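Local coordinates for endoribonuclease L-PSP/chorismate mutase-like domain-containing protein (Agrobacterium tumefaciens, PDB 3D01) that is of unknown function but belongs to the YjgF/chorismate mutase-like family of trimeric putative endoribonucleases, at residues 75-80 with 123-128; 48-53 with 82-87; 100-105 with 131-136; 44-49 with 158-163. All coordinates share one frame; numbering follows the deposited sequence.

Contact 1 (75-80 with 123-128); sequences RAAELC and NGASNL
Ala77 and Glu78 of helix 70-91 press against Gly124, Ala125 and Leu128 of helix 118-133, with the local axes 7.0 Å apart and crossing at -48°. The tight part is made of small residues. Ala77 CB lies 4.1 Å from Gly124 CA and as far from Ala125 CB, and the Ala125 methyl in turn sits 3.5 Å from Ala77 O. Gly124 has no side chain, and the backbones come close here: the CA atoms of Glu78 and Ala125 are 4.5 Å apart. One turn on from Gly124, Leu128 holds CG anti to its own N (chi1 179°), which brings CD1 to 3.9 Å from both CB and O of Glu78.

The other side is polar and wetter. The Glu78 chain runs out extended, laying CG 3.4 Å from Gly124 O, and its carboxylate reaches a water that donates one hydrogen bond to Glu78 OE2 (2.7 Å) and another to Gly124 O. This water joins the helices where no direct hydrogen bond does. Arg75 lies close enough for a charge interaction with the Glu78 carboxylate, though the detail of the pair is doubtful. Ala76 and Cys80 turn to Pro52 and Val155 instead. Such close helix-helix packing through alanine and glycine, above a beta-sheet, fits the two-layer alpha/beta fold of the YjgF family.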
loop_
_atom_site.group_PDB
_atom_site.type_symbol
_atom_site.label_atom_id
_atom_site.label_comp_id
_atom_site.label_asym_id
_atom_site.label_seq_id
_atom_site.Cartn_x
_atom_site.Cartn_y
_atom_site.Cartn_z
ATOM N N ARG I 75 -17.101 0.451 -13.748
ATOM C CA ARG I 75 -17.759 1.697 -13.364
ATOM C C ARG I 75 -17.467 2.085 -11.936
ATOM O O ARG I 75 -17.230 3.230 -11.638
ATOM C CB ARG I 75 -19.262 1.571 -13.479
ATOM C CG ARG I 75 -20.030 2.894 -13.265
ATOM C CD ARG I 75 -19.653 3.972 -14.279
ATOM N NE ARG I 75 -19.593 3.403 -15.630
ATOM C CZ ARG I 75 -19.427 4.088 -16.756
ATOM N NH1 ARG I 75 -19.334 5.412 -16.746
ATOM N NH2 ARG I 75 -19.360 3.433 -17.914
ATOM N N ALA I 76 -17.529 1.125 -11.023
ATOM C CA ALA I 76 -17.076 1.378 -9.655
ATOM C C ALA I 76 -15.655 1.965 -9.592
ATOM O O ALA I 76 -15.423 2.950 -8.892
ATOM C CB ALA I 76 -17.165 0.092 -8.781
ATOM N N ALA I 77 -14.719 1.369 -10.339
ATOM C CA ALA I 77 -13.324 1.814 -10.333
ATOM C C ALA I 77 -13.229 3.291 -10.849
ATOM O O ALA I 77 -12.533 4.143 -10.280
ATOM C CB ALA I 77 -12.482 0.877 -11.188
ATOM N N GLU I 78 -13.982 3.566 -11.898
ATOM C CA GLU I 78 -14.093 4.929 -12.489
ATOM C C GLU I 78 -14.554 5.921 -11.438
ATOM O O GLU I 78 -13.949 6.982 -11.282
ATOM C CB GLU I 78 -15.068 4.930 -13.653
ATOM C CG GLU I 78 -14.545 4.291 -14.955
ATOM C CD GLU I 78 -15.608 4.120 -16.051
ATOM O OE1 GLU I 78 -16.830 4.034 -15.776
ATOM O OE2 GLU I 78 -15.204 4.071 -17.241
ATOM N N LEU I 79 -15.610 5.556 -10.694
ATOM C CA LEU I 79 -16.121 6.393 -9.609
ATOM C C LEU I 79 -15.098 6.627 -8.484
ATOM O O LEU I 79 -14.940 7.749 -7.981
ATOM C CB LEU I 79 -17.439 5.840 -9.071
ATOM C CG LEU I 79 -18.685 6.020 -9.953
ATOM C CD1 LEU I 79 -19.849 5.285 -9.314
ATOM C CD2 LEU I 79 -19.019 7.505 -10.251
ATOM N N CYS I 80 -14.386 5.567 -8.086
ATOM C CA CYS I 80 -13.295 5.694 -7.141
ATOM C C CYS I 80 -12.295 6.721 -7.656
ATOM O O CYS I 80 -11.860 7.591 -6.904
ATOM C CB CYS I 80 -12.597 4.341 -6.922
ATOM S SG CYS I 80 -13.612 3.131 -6.061
ATOM N N ASN I 123 -8.543 -1.317 -14.430
ATOM C CA ASN I 123 -8.421 -0.619 -15.727
ATOM C C ASN I 123 -9.478 0.471 -15.901
ATOM O O ASN I 123 -9.194 1.472 -16.565
ATOM C CB ASN I 123 -8.463 -1.571 -16.914
ATOM C CG ASN I 123 -7.166 -2.374 -17.077
ATOM O OD1 ASN I 123 -6.139 -2.077 -16.455
ATOM N ND2 ASN I 123 -7.217 -3.404 -17.916
ATOM N N GLY I 124 -10.670 0.296 -15.312
ATOM C CA GLY I 124 -11.687 1.385 -15.222
ATOM C C GLY I 124 -11.084 2.700 -14.710
ATOM O O GLY I 124 -11.231 3.768 -15.328
ATOM N N ALA I 125 -10.353 2.627 -13.600
ATOM C CA ALA I 125 -9.746 3.811 -12.975
ATOM C C ALA I 125 -8.559 4.233 -13.847
ATOM O O ALA I 125 -8.436 5.393 -14.240
ATOM C CB ALA I 125 -9.298 3.502 -11.513
ATOM N N SER I 126 -7.672 3.298 -14.151
ATOM C CA SER I 126 -6.445 3.666 -14.855
ATOM C C SER I 126 -6.732 4.367 -16.173
ATOM O O SER I 126 -6.096 5.380 -16.490
ATOM C CB SER I 126 -5.553 2.445 -15.096
ATOM O OG SER I 126 -5.176 1.838 -13.889
ATOM N N ASN I 127 -7.681 3.827 -16.942
ATOM C CA ASN I 127 -8.043 4.395 -18.246
ATOM C C ASN I 127 -8.621 5.817 -18.102
ATOM O O ASN I 127 -8.295 6.744 -18.875
ATOM C CB ASN I 127 -9.049 3.484 -18.932
ATOM C CG ASN I 127 -8.442 2.171 -19.413
ATOM O OD1 ASN I 127 -7.213 1.998 -19.490
ATOM N ND2 ASN I 127 -9.309 1.236 -19.756
ATOM N N LEU I 128 -9.448 5.994 -17.092
ATOM C CA LEU I 128 -10.092 7.268 -16.842
ATOM C C LEU I 128 -9.027 8.297 -16.459
ATOM O O LEU I 128 -8.972 9.393 -17.018
ATOM C CB LEU I 128 -11.207 7.131 -15.765
ATOM C CG LEU I 128 -11.948 8.431 -15.405
ATOM C CD1 LEU I 128 -13.371 8.178 -14.898
ATOM C CD2 LEU I 128 -11.161 9.324 -14.417
HETATM O O HOH W 1 -12.507 4.049 -17.770
#

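Contact 2 (48-53 with 82-87); sequences SGQLPM and VNILAQ
Two buried amide side chains, Gln50 and Asn83, are set between strand 44-54 and helix 70-91 and meet through their CB atoms, an unusually polar pair for such a place. The contact belongs to the alpha/beta layering of the YjgF-like fold: the helix lies on the sheet, its local axis 8.5 Å from that of strand 48-50 and running at 139° to it.

Gln50 carries much of the interface by its aliphatic part. CB rests 3.9 Å from Asn83 CB and CG 3.7 Å from Ile84 CG1; the bend at chi2 (-54°) then sets the amide beside Gln87, whose CG packs against it, the two amide planes being 54° apart. Ile84 also reaches Ile157 and Ala159 of the neighbouring strand, so one residue bears on two strands of the sheet.

Beyond Gln50 the chain leaves the regular strand. Pro52 is the centre of an inverse gamma turn, closed by the bond from Met53 N to Leu51 O (2.8 Å), and its ring packs on Ala76, Leu79 and Cys80 of the same helix. The turn brings Met53, a selenomethionine, beside Asn83, whose side chain crosses it at about a right angle. The bent Met53 chain leads SE away from the helix, while its CB stays 3.9 Å from Asn83 CG.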
loop_
_atom_site.group_PDB
_atom_site.type_symbol
_atom_site.label_atom_id
_atom_site.label_comp_id
_atom_site.label_asym_id
_atom_site.label_seq_id
_atom_site.Cartn_x
_atom_site.Cartn_y
_atom_site.Cartn_z
ATOM N N SER I 48 -6.386 9.150 0.592
ATOM C CA SER I 48 -7.020 8.010 1.295
ATOM C C SER I 48 -7.852 7.170 0.327
ATOM O O SER I 48 -8.290 7.659 -0.714
ATOM C CB SER I 48 -7.928 8.538 2.377
ATOM O OG SER I 48 -7.175 9.078 3.444
ATOM N N GLY I 49 -8.099 5.907 0.693
ATOM C CA GLY I 49 -8.914 5.041 -0.129
ATOM C C GLY I 49 -10.289 5.615 -0.375
ATOM O O GLY I 49 -10.990 5.984 0.563
ATOM N N GLN I 50 -10.649 5.689 -1.648
ATOM C CA GLN I 50 -11.906 6.259 -2.086
ATOM C C GLN I 50 -12.773 5.114 -2.546
ATOM O O GLN I 50 -12.278 4.151 -3.176
ATOM C CB GLN I 50 -11.681 7.242 -3.243
ATOM C CG GLN I 50 -10.786 8.447 -2.910
ATOM C CD GLN I 50 -11.258 9.219 -1.709
ATOM O OE1 GLN I 50 -10.515 9.385 -0.733
ATOM N NE2 GLN I 50 -12.483 9.741 -1.782
ATOM N N LEU I 51 -14.063 5.281 -2.299
ATOM C CA LEU I 51 -15.100 4.315 -2.595
ATOM C C LEU I 51 -15.880 4.834 -3.793
ATOM O O LEU I 51 -15.686 5.992 -4.192
ATOM C CB LEU I 51 -16.002 4.161 -1.367
ATOM C CG LEU I 51 -15.284 3.846 -0.048
ATOM C CD1 LEU I 51 -16.299 3.741 1.133
ATOM C CD2 LEU I 51 -14.460 2.552 -0.179
ATOM N N PRO I 52 -16.730 3.993 -4.398
ATOM C CA PRO I 52 -17.434 4.424 -5.617
ATOM C C PRO I 52 -18.658 5.299 -5.330
ATOM O O PRO I 52 -19.786 4.868 -5.551
ATOM C CB PRO I 52 -17.805 3.099 -6.322
ATOM C CG PRO I 52 -17.737 2.067 -5.256
ATOM C CD PRO I 52 -16.936 2.566 -4.090
HETATM N N MSE I 53 -18.390 6.509 -4.824
HETATM C CA MSE I 53 -19.418 7.457 -4.384
HETATM C C MSE I 53 -19.953 8.247 -5.563
HETATM O O MSE I 53 -19.184 8.840 -6.322
HETATM C CB MSE I 53 -18.822 8.487 -3.414
HETATM C CG MSE I 53 -18.113 7.950 -2.225
HETATM SE SE MSE I 53 -19.358 6.834 -1.245
HETATM C CE MSE I 53 -20.707 8.201 -0.897
ATOM N N VAL I 82 -12.759 9.139 -9.854
ATOM C CA VAL I 82 -13.342 10.516 -9.849
ATOM C C VAL I 82 -13.271 11.109 -8.425
ATOM O O VAL I 82 -12.949 12.283 -8.210
ATOM C CB VAL I 82 -14.806 10.508 -10.403
ATOM C CG1 VAL I 82 -15.559 11.845 -10.109
ATOM C CG2 VAL I 82 -14.834 10.150 -11.911
ATOM N N ASN I 83 -13.538 10.278 -7.421
ATOM C CA ASN I 83 -13.407 10.713 -6.046
ATOM C C ASN I 83 -11.957 11.011 -5.682
ATOM O O ASN I 83 -11.688 11.973 -4.977
ATOM C CB ASN I 83 -14.060 9.697 -5.096
ATOM C CG ASN I 83 -15.572 9.776 -5.131
ATOM O OD1 ASN I 83 -16.255 9.052 -5.872
ATOM N ND2 ASN I 83 -16.100 10.671 -4.363
ATOM N N ILE I 84 -11.018 10.242 -6.222
ATOM C CA ILE I 84 -9.595 10.554 -6.041
ATOM C C ILE I 84 -9.344 11.932 -6.639
ATOM O O ILE I 84 -8.780 12.780 -5.980
ATOM C CB ILE I 84 -8.640 9.504 -6.687
ATOM C CG1 ILE I 84 -8.630 8.202 -5.850
ATOM C CG2 ILE I 84 -7.195 10.038 -6.771
ATOM C CD1 ILE I 84 -7.958 7.028 -6.545
ATOM N N LEU I 85 -9.804 12.150 -7.866
ATOM C CA LEU I 85 -9.584 13.464 -8.535
ATOM C C LEU I 85 -10.212 14.635 -7.753
ATOM O O LEU I 85 -9.622 15.731 -7.671
ATOM C CB LEU I 85 -10.078 13.406 -9.966
ATOM C CG LEU I 85 -9.287 12.504 -10.913
ATOM C CD1 LEU I 85 -9.960 12.459 -12.321
ATOM C CD2 LEU I 85 -7.828 12.981 -10.997
ATOM N N ALA I 86 -11.394 14.407 -7.172
ATOM C CA ALA I 86 -12.030 15.408 -6.321
ATOM C C ALA I 86 -11.170 15.752 -5.104
ATOM O O ALA I 86 -11.042 16.914 -4.751
ATOM C CB ALA I 86 -13.438 14.974 -5.898
ATOM N N GLN I 87 -10.533 14.766 -4.472
ATOM C CA GLN I 87 -9.668 15.054 -3.319
ATOM C C GLN I 87 -8.395 15.774 -3.742
ATOM O O GLN I 87 -7.916 16.660 -3.050
ATOM C CB GLN I 87 -9.283 13.756 -2.604
ATOM C CG GLN I 87 -10.489 12.997 -2.038
ATOM C CD GLN I 87 -11.277 13.732 -0.974
ATOM O OE1 GLN I 87 -10.855 14.754 -0.421
ATOM N NE2 GLN I 87 -12.437 13.183 -0.655
#

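Contact 3 (100-105 with 131-136); sequences RRVIKL and TVLGEP
The Arg101 guanidinium has Pro136 CA over one face, 3.9 Å above the plane and offset toward the rim, while Glu135 OE2 lies in plane at its edge. NH1 and NH2 share that oxygen in a weak, forked salt bridge, each 3.4 Å from Glu135 OE2, and the carboxylate plane is turned 73° from the guanidinium. The contact belongs to the beta-alpha-beta unit of strand 99-110, helix 118-133 and strand 140-146, where the chain comes off the helix and starts back toward the sheet.

Arg101 reaches its partner by folding: CG is anti to its own N (chi1 163°), and bends at chi2 and chi3 swing the charged end back to the 3-10 segment. NH1 has a further hydrogen bond to Arg138 O, so the guanidinium clasps the loop following the helix. Arg100 instead pairs with Glu162 and Asp164.

Gly134, the first residue to leave the helix, has positive phi, and Glu135 and Pro136 then draw alongside the strand. Pro136 CB sits 3.4 Å from Arg100 O. On the inner side, Val102 CG2 meets Leu133 CD1 at 3.5 Å, the two side chains crossing at about a right angle. Pro136 O takes a CA-H...O contact from Arg101 CA (3.4 Å) as well as the bond from Val102 N, 2.9 Å and 167° at the hydrogen, which approaches nearly in line with the carbonyl.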
loop_
_atom_site.group_PDB
_atom_site.type_symbol
_atom_site.label_atom_id
_atom_site.label_comp_id
_atom_site.label_asym_id
_atom_site.label_seq_id
_atom_site.Cartn_x
_atom_site.Cartn_y
_atom_site.Cartn_z
ATOM N N ARG I 100 1.734 16.714 -11.130
ATOM C CA ARG I 100 2.918 16.448 -11.961
ATOM C C ARG I 100 2.913 15.038 -12.517
ATOM O O ARG I 100 3.160 14.819 -13.697
ATOM C CB ARG I 100 4.207 16.682 -11.178
ATOM C CG ARG I 100 4.422 18.133 -10.741
ATOM C CD ARG I 100 5.777 18.276 -10.009
ATOM N NE ARG I 100 6.908 17.863 -10.848
ATOM C CZ ARG I 100 7.488 18.621 -11.790
ATOM N NH1 ARG I 100 7.060 19.860 -12.067
ATOM N NH2 ARG I 100 8.510 18.122 -12.480
ATOM N N ARG I 101 2.608 14.074 -11.658
ATOM C CA ARG I 101 2.546 12.663 -12.042
ATOM C C ARG I 101 1.656 11.924 -11.038
ATOM O O ARG I 101 1.785 12.137 -9.836
ATOM C CB ARG I 101 3.957 12.078 -12.004
ATOM C CG ARG I 101 4.092 10.571 -11.975
ATOM C CD ARG I 101 3.649 9.952 -13.245
ATOM N NE ARG I 101 4.565 10.350 -14.290
ATOM C CZ ARG I 101 4.420 10.070 -15.580
ATOM N NH1 ARG I 101 3.379 9.366 -16.022
ATOM N NH2 ARG I 101 5.340 10.518 -16.440
ATOM N N VAL I 102 0.764 11.075 -11.542
ATOM C CA VAL I 102 0.100 10.084 -10.685
ATOM C C VAL I 102 1.114 8.956 -10.519
ATOM O O VAL I 102 1.451 8.252 -11.471
ATOM C CB VAL I 102 -1.209 9.560 -11.275
ATOM C CG1 VAL I 102 -1.792 8.438 -10.360
ATOM C CG2 VAL I 102 -2.204 10.749 -11.506
ATOM N N ILE I 103 1.624 8.819 -9.309
ATOM C CA ILE I 103 2.738 7.931 -9.030
ATOM C C ILE I 103 2.281 6.492 -8.865
ATOM O O ILE I 103 2.854 5.549 -9.464
ATOM C CB ILE I 103 3.510 8.375 -7.769
ATOM C CG1 ILE I 103 4.278 9.680 -8.059
ATOM C CG2 ILE I 103 4.517 7.266 -7.319
ATOM C CD1 ILE I 103 5.332 9.529 -9.156
ATOM N N LYS I 104 1.218 6.338 -8.091
ATOM C CA LYS I 104 0.723 4.983 -7.774
ATOM C C LYS I 104 -0.763 4.993 -7.432
ATOM O O LYS I 104 -1.242 5.898 -6.784
ATOM C CB LYS I 104 1.552 4.416 -6.604
ATOM C CG LYS I 104 1.143 3.036 -6.070
ATOM C CD LYS I 104 1.580 1.960 -7.048
ATOM C CE LYS I 104 1.279 0.561 -6.476
ATOM N NZ LYS I 104 2.012 0.282 -5.177
ATOM N N LEU I 105 -1.472 3.972 -7.898
ATOM C CA LEU I 105 -2.809 3.646 -7.396
ATOM C C LEU I 105 -2.776 2.214 -6.848
ATOM O O LEU I 105 -2.222 1.304 -7.493
ATOM C CB LEU I 105 -3.862 3.688 -8.518
ATOM C CG LEU I 105 -4.083 4.977 -9.290
ATOM C CD1 LEU I 105 -5.195 4.674 -10.316
ATOM C CD2 LEU I 105 -4.448 6.144 -8.389
ATOM N N THR I 131 -6.643 9.095 -19.416
ATOM C CA THR I 131 -7.392 9.892 -20.406
ATOM C C THR I 131 -7.517 11.378 -20.063
ATOM O O THR I 131 -7.252 12.231 -20.907
ATOM C CB THR I 131 -8.796 9.313 -20.680
ATOM O OG1 THR I 131 -8.643 7.986 -21.184
ATOM C CG2 THR I 131 -9.573 10.165 -21.707
ATOM N N VAL I 132 -7.924 11.673 -18.842
ATOM C CA VAL I 132 -8.204 13.029 -18.380
ATOM C C VAL I 132 -6.913 13.830 -18.155
ATOM O O VAL I 132 -6.882 15.045 -18.429
ATOM C CB VAL I 132 -9.104 12.955 -17.102
ATOM C CG1 VAL I 132 -9.111 14.232 -16.361
ATOM C CG2 VAL I 132 -10.537 12.509 -17.487
ATOM N N LEU I 133 -5.844 13.146 -17.721
ATOM C CA LEU I 133 -4.581 13.786 -17.389
ATOM C C LEU I 133 -3.520 13.681 -18.459
ATOM O O LEU I 133 -2.535 14.402 -18.417
ATOM C CB LEU I 133 -4.025 13.223 -16.078
ATOM C CG LEU I 133 -4.831 13.510 -14.807
ATOM C CD1 LEU I 133 -4.130 12.839 -13.604
ATOM C CD2 LEU I 133 -5.062 15.027 -14.539
ATOM N N GLY I 134 -3.683 12.774 -19.401
ATOM C CA GLY I 134 -2.639 12.480 -20.369
ATOM C C GLY I 134 -1.459 11.744 -19.773
ATOM O O GLY I 134 -1.619 10.983 -18.800
ATOM N N GLU I 135 -0.265 11.960 -20.350
ATOM C CA GLU I 135 0.934 11.223 -19.931
ATOM C C GLU I 135 1.172 11.295 -18.423
ATOM O O GLU I 135 1.533 10.278 -17.821
ATOM C CB GLU I 135 2.194 11.668 -20.699
ATOM C CG GLU I 135 3.556 11.163 -20.125
ATOM C CD GLU I 135 3.755 9.636 -20.232
ATOM O OE1 GLU I 135 3.391 9.052 -21.295
ATOM O OE2 GLU I 135 4.283 9.026 -19.258
ATOM N N PRO I 136 1.013 12.480 -17.805
ATOM C CA PRO I 136 1.164 12.569 -16.348
ATOM C C PRO I 136 0.221 11.648 -15.548
ATOM O O PRO I 136 0.526 11.341 -14.397
ATOM C CB PRO I 136 0.841 14.030 -16.053
ATOM C CG PRO I 136 1.229 14.729 -17.292
ATOM C CD PRO I 136 0.781 13.821 -18.381
#

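Contact 4 (44-49 with 158-163); sequences LLYVSG and DAIVEI
Leu45 and Val47 pair with Val161 and Ala159 through four backbone hydrogen bonds, joining strands 44-54 and 155-163 as antiparallel neighbours. Leu45 N to Val161 O (2.8 Å) and its return bond from Val161 N to Leu45 O both lie in the carbonyl plane. At the Val47 end the donors are tilted from that plane, and the bond lengthens to 3.3 Å from Ala159 N to Val47 O. CA-H...O contacts add to the pairing, with Ile160 CA 3.3 Å from Leu45 O.

Apolar contacts divide between the sheet's two faces. Leu45, Val47, Ala159 and Val161 face helix 70-91, where Leu45 and Val47 touch Val88. Here Ile163 CG2 comes 4.1 Å from Leu45 CB, the side chains crossing at about a right angle. On the face of Tyr46 and Ile160 there is a CH-pi contact: Ile160 CG1 stands 4.1 Å from the Tyr46 ring centroid, 28° off its normal. With CG1 beside its own backbone N (chi1 -57°), Ile160 runs alongside the tyrosine, and its CG2 meets Leu44 CD2.

Charged ends turn to neighbouring subunits: Asp158 pairs with Lys104 of the third subunit, while Glu162 bonds Ser41 of the second and also pairs with Arg100 of its own chain. The chemistry thus implies two roles for this strand pair, an apolar face under helix 70-91 and a Tyr46 face built into the trimer interface.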
loop_
_atom_site.group_PDB
_atom_site.type_symbol
_atom_site.label_atom_id
_atom_site.label_comp_id
_atom_site.label_asym_id
_atom_site.label_seq_id
_atom_site.Cartn_x
_atom_site.Cartn_y
_atom_site.Cartn_z
ATOM N N LEU I 44 4.671 15.043 -2.454
ATOM C CA LEU I 44 3.833 13.837 -2.570
ATOM C C LEU I 44 2.542 14.038 -1.786
ATOM O O LEU I 44 2.549 14.433 -0.622
ATOM C CB LEU I 44 4.561 12.593 -2.084
ATOM C CG LEU I 44 5.726 12.128 -2.965
ATOM C CD1 LEU I 44 6.402 10.894 -2.358
ATOM C CD2 LEU I 44 5.352 11.851 -4.396
ATOM N N LEU I 45 1.444 13.764 -2.474
ATOM C CA LEU I 45 0.084 13.857 -1.972
ATOM C C LEU I 45 -0.405 12.423 -1.838
ATOM O O LEU I 45 -0.435 11.695 -2.823
ATOM C CB LEU I 45 -0.806 14.588 -2.977
ATOM C CG LEU I 45 -2.328 14.660 -2.778
ATOM C CD1 LEU I 45 -2.742 15.281 -1.406
ATOM C CD2 LEU I 45 -2.973 15.419 -3.935
ATOM N N TYR I 46 -0.751 12.048 -0.616
ATOM C CA TYR I 46 -1.289 10.712 -0.299
ATOM C C TYR I 46 -2.780 10.826 -0.121
ATOM O O TYR I 46 -3.250 11.471 0.823
ATOM C CB TYR I 46 -0.714 10.228 1.014
ATOM C CG TYR I 46 0.650 9.664 0.871
ATOM C CD1 TYR I 46 0.820 8.297 0.894
ATOM C CD2 TYR I 46 1.753 10.470 0.718
ATOM C CE1 TYR I 46 2.052 7.724 0.776
ATOM C CE2 TYR I 46 3.057 9.885 0.588
ATOM C CZ TYR I 46 3.167 8.514 0.608
ATOM O OH TYR I 46 4.373 7.847 0.516
ATOM N N VAL I 47 -3.526 10.190 -1.019
ATOM C CA VAL I 47 -4.967 10.276 -0.998
ATOM C C VAL I 47 -5.475 8.989 -0.366
ATOM O O VAL I 47 -5.049 7.883 -0.751
ATOM C CB VAL I 47 -5.568 10.428 -2.423
ATOM C CG1 VAL I 47 -7.093 10.548 -2.353
ATOM C CG2 VAL I 47 -4.943 11.626 -3.159
ATOM N N SER I 48 -6.386 9.150 0.592
ATOM C CA SER I 48 -7.020 8.010 1.295
ATOM C C SER I 48 -7.852 7.170 0.327
ATOM O O SER I 48 -8.290 7.659 -0.714
ATOM C CB SER I 48 -7.928 8.538 2.377
ATOM O OG SER I 48 -7.175 9.078 3.444
ATOM N N GLY I 49 -8.099 5.907 0.693
ATOM C CA GLY I 49 -8.914 5.041 -0.129
ATOM C C GLY I 49 -10.289 5.615 -0.375
ATOM O O GLY I 49 -10.990 5.984 0.563
ATOM N N ASP I 158 -6.786 3.895 -3.477
ATOM C CA ASP I 158 -6.017 4.998 -2.926
ATOM C C ASP I 158 -4.952 5.426 -3.949
ATOM O O ASP I 158 -4.800 4.799 -5.020
ATOM C CB ASP I 158 -5.464 4.682 -1.525
ATOM C CG ASP I 158 -4.307 3.707 -1.513
ATOM O OD1 ASP I 158 -3.598 3.499 -2.535
ATOM O OD2 ASP I 158 -4.107 3.139 -0.420
ATOM N N ALA I 159 -4.257 6.520 -3.643
ATOM C CA ALA I 159 -3.327 7.082 -4.615
ATOM C C ALA I 159 -2.210 7.873 -3.950
ATOM O O ALA I 159 -2.371 8.408 -2.865
ATOM C CB ALA I 159 -4.065 7.985 -5.597
ATOM N N ILE I 160 -1.088 7.915 -4.647
ATOM C CA ILE I 160 0.013 8.811 -4.338
ATOM C C ILE I 160 0.263 9.615 -5.629
ATOM O O ILE I 160 0.391 9.055 -6.732
ATOM C CB ILE I 160 1.296 8.054 -3.971
ATOM C CG1 ILE I 160 1.068 7.104 -2.792
ATOM C CG2 ILE I 160 2.454 9.029 -3.762
ATOM C CD1 ILE I 160 2.169 6.067 -2.639
ATOM N N VAL I 161 0.297 10.935 -5.478
ATOM C CA VAL I 161 0.383 11.846 -6.609
ATOM C C VAL I 161 1.522 12.847 -6.316
ATOM O O VAL I 161 1.640 13.382 -5.215
ATOM C CB VAL I 161 -0.958 12.595 -6.800
ATOM C CG1 VAL I 161 -0.868 13.559 -7.961
ATOM C CG2 VAL I 161 -2.175 11.626 -6.930
ATOM N N GLU I 162 2.394 13.045 -7.285
ATOM C CA GLU I 162 3.448 14.056 -7.166
ATOM C C GLU I 162 2.845 15.360 -7.657
ATOM O O GLU I 162 2.227 15.402 -8.734
ATOM C CB GLU I 162 4.647 13.676 -8.022
ATOM C CG GLU I 162 5.755 14.723 -8.021
ATOM C CD GLU I 162 6.851 14.394 -8.980
ATOM O OE1 GLU I 162 7.605 13.450 -8.739
ATOM O OE2 GLU I 162 6.994 15.108 -9.981
ATOM N N ILE I 163 3.010 16.417 -6.869
ATOM C CA ILE I 163 2.337 17.678 -7.135
ATOM C C ILE I 163 3.343 18.790 -7.207
ATOM O O ILE I 163 4.475 18.626 -6.749
ATOM C CB ILE I 163 1.280 17.977 -6.075
ATOM C CG1 ILE I 163 1.898 18.014 -4.674
ATOM C CG2 ILE I 163 0.122 16.943 -6.171
ATOM C CD1 ILE I 163 0.910 18.476 -3.555
#

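In the fold
From the N terminus, the first element used by these contacts is strand 44-54. Contact 4 joins it to strand 155-163 near the C terminus, closing a loop that encloses contacts 1 and 3. Contact 2 starts from the same strand, sharing Ser48 and Gly49 with contact 4, and closes early on helix 70-91. Contact 1 leaves that helix for helix 118-133 and so crosses contact 2, touching it where Cys80 SG packs on Gln50 O. Contact 3 opens after contact 2 has closed, ties strand 99-110 to the end of helix 118-133, and crosses contact 1. Together they bind helix to helix, helix to sheet and strand to strand, and contacts 3 and 4 meet through neighbouring strands 99-110 and 155-163.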